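Local coordinates for protein profilin-2 (Mus musculus, PDB 2V8F) that binds actin and proline-rich ligands such as the formin homology 1 domain of mDia1, and so probably couples actin supply to filament assembly, at residues S42-P45 with V46-D49. Residues are numbered along the deposited sequence; the frame is centred on the assembly and turned at random. Where two conformers were deposited one is given.
Sequences SITP and VEID
Thr44 and Glu47 meet where the extended chain of Ile43 and Thr44 turns into helix 45-52, whose first i-to-i+4 backbone bonds run from Ile48 N to Thr44 O and from Asp49 N to Pro45 O, each 2.9 Å. The motif is a capping box with Thr44 as N-cap, and both reciprocal bonds are present. Thr44 OG1 accepts from Glu47 N at 3.1 Å with an N-H...O angle of 161°, a fairly straight bond that satisfies an amide of the first helical turn. In return Thr44 N donates to Glu47 OE1, also at 3.1 Å, reaching the oxygen from above the carboxylate plane rather than within it. A chi1 of 69° sets the threonine hydroxyl between backbone N and carbonyl carbon, facing the helix end. Glu47 folds its CG back beside its own N and then extends, so its CG passes 3.3 Å from Thr44 OG1 before the carboxylate reaches the Thr44 amide. Glu47 is buried, and its carboxylate is well supplied with donors: OE1 also accepts from Gly67 N, and OE2 bonds to Thr65 OG1 and Ala68 N. The cap is thereby tied to strand 64-66 and the turn following it, at one margin of the profilin sheet, and four bonds fix the rotation of the acid. Pro45 occupies the first helical position, where its missing N-H costs no helical bond. Asp49, one turn on, pairs through OD1 with Lys29 in a salt bridge. On the buried side the Ile43 and Ile48 side chains cross at about a right angle, with Ile43 CG2 resting 3.5 Å from Ile48 CG1.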
ATOM      1  N   SER A  42       4.668  -9.146  13.310  1.00 12.25           N
ATOM      2  CA  SER A  42       5.006 -10.099  14.354  1.00 11.42           C
ATOM      3  C   SER A  42       4.205  -9.905  15.636  1.00 12.06           C
ATOM      4  O   SER A  42       4.600 -10.484  16.650  1.00 12.26           O
ATOM      5  CB  SER A  42       6.502 -10.027  14.696  0.78 13.84           C
ATOM      6  OG  SER A  42       7.196 -10.608  13.611  0.78 12.46           O
ATOM      7  N   ILE A  43       3.072  -9.224  15.581  1.00 11.66           N
ATOM      8  CA  ILE A  43       2.208  -9.219  16.764  1.00 11.73           C
ATOM      9  C   ILE A  43       1.817 -10.651  17.091  1.00 11.45           C
ATOM     10  O   ILE A  43       1.525 -11.462  16.214  1.00 11.67           O
ATOM     11  CB  ILE A  43       0.960  -8.365  16.499  1.00 12.52           C
ATOM     12  CG1 ILE A  43       1.318  -6.870  16.541  1.00 12.70           C
ATOM     13  CG2 ILE A  43      -0.252  -8.699  17.401  1.00 13.82           C
ATOM     14  CD1 ILE A  43       0.258  -5.960  15.925  1.00 13.07           C
ATOM     15  N   THR A  44       1.779 -10.988  18.372  1.00 12.66           N
ATOM     16  CA  THR A  44       1.467 -12.306  18.888  1.00 13.61           C
ATOM     17  C   THR A  44       0.110 -12.394  19.566  1.00 12.18           C
ATOM     18  O   THR A  44      -0.409 -11.364  20.015  1.00 12.27           O
ATOM     19  CB  THR A  44       2.523 -12.781  19.918  1.00 14.45           C
ATOM     20  OG1 THR A  44       2.336 -11.937  21.070  1.00 15.02           O
ATOM     21  CG2 THR A  44       3.908 -12.620  19.345  1.00 16.58           C
ATOM     22  N   PRO A  45      -0.441 -13.597  19.679  1.00 13.19           N
ATOM     23  CA  PRO A  45      -1.688 -13.728  20.450  1.00 13.61           C
ATOM     24  C   PRO A  45      -1.634 -13.168  21.866  1.00 14.37           C
ATOM     25  O   PRO A  45      -2.619 -12.544  22.258  1.00 14.10           O
ATOM     26  CB  PRO A  45      -1.915 -15.246  20.416  1.00 14.97           C
ATOM     27  CG  PRO A  45      -1.302 -15.640  19.089  1.00 14.10           C
ATOM     28  CD  PRO A  45      -0.006 -14.856  19.047  1.00 14.80           C
ATOM     29  N   VAL A  46      -0.542 -13.360  22.599  1.00 15.65           N
ATOM     30  CA  VAL A  46      -0.502 -12.783  23.938  1.00 15.77           C
ATOM     31  C   VAL A  46      -0.452 -11.257  23.879  1.00 15.09           C
ATOM     32  O   VAL A  46      -1.057 -10.605  24.748  1.00 14.48           O
ATOM     33  CB  VAL A  46       0.713 -13.381  24.670  0.54 18.48           C
ATOM     34  CG1 VAL A  46       0.874 -12.745  26.048  0.54 17.81           C
ATOM     35  CG2 VAL A  46       0.584 -14.885  24.807  0.54 22.53           C
ATOM     36  N   GLU A  47       0.191 -10.674  22.870  1.00 13.93           N
ATOM     37  CA  GLU A  47       0.101  -9.238  22.743  1.00 12.69           C
ATOM     38  C   GLU A  47      -1.284  -8.736  22.406  1.00 11.93           C
ATOM     39  O   GLU A  47      -1.713  -7.704  22.913  1.00 13.35           O
ATOM     40  CB  GLU A  47       1.090  -8.724  21.682  1.00 12.92           C
ATOM     41  CG  GLU A  47       2.521  -8.860  22.101  1.00 14.75           C
ATOM     42  CD  GLU A  47       3.528  -8.544  21.024  1.00 13.40           C
ATOM     43  OE1 GLU A  47       3.129  -8.628  19.833  1.00 13.62           O
ATOM     44  OE2 GLU A  47       4.719  -8.233  21.314  1.00 15.27           O
ATOM     45  N   ILE A  48      -2.013  -9.466  21.572  1.00 11.29           N
ATOM     46  CA  ILE A  48      -3.411  -9.152  21.313  1.00 10.93           C
ATOM     47  C   ILE A  48      -4.261  -9.214  22.585  1.00 11.96           C
ATOM     48  O   ILE A  48      -5.073  -8.311  22.857  1.00 12.23           O
ATOM     49  CB  ILE A  48      -3.976 -10.084  20.220  1.00 11.06           C
ATOM     50  CG1 ILE A  48      -3.238  -9.896  18.876  1.00 10.94           C
ATOM     51  CG2 ILE A  48      -5.458  -9.877  20.024  1.00 11.89           C
ATOM     52  CD1 ILE A  48      -3.395 -11.068  17.937  1.00 11.49           C
ATOM     53  N   ASP A  49      -4.093 -10.269  23.391  1.00 12.49           N
ATOM     54  CA  ASP A  49      -4.822 -10.411  24.643  1.00 13.98           C
ATOM     55  C   ASP A  49      -4.573  -9.175  25.512  1.00 14.86           C
ATOM     56  O   ASP A  49      -5.492  -8.720  26.201  1.00 14.81           O
ATOM     57  CB  ASP A  49      -4.351 -11.629  25.391  1.00 16.76           C
ATOM     58  CG  ASP A  49      -4.846 -12.957  24.930  1.00 19.86           C
ATOM     59  OD1 ASP A  49      -5.906 -12.943  24.282  1.00 21.02           O
ATOM     60  OD2 ASP A  49      -4.173 -13.993  25.244  1.00 23.94           O
TER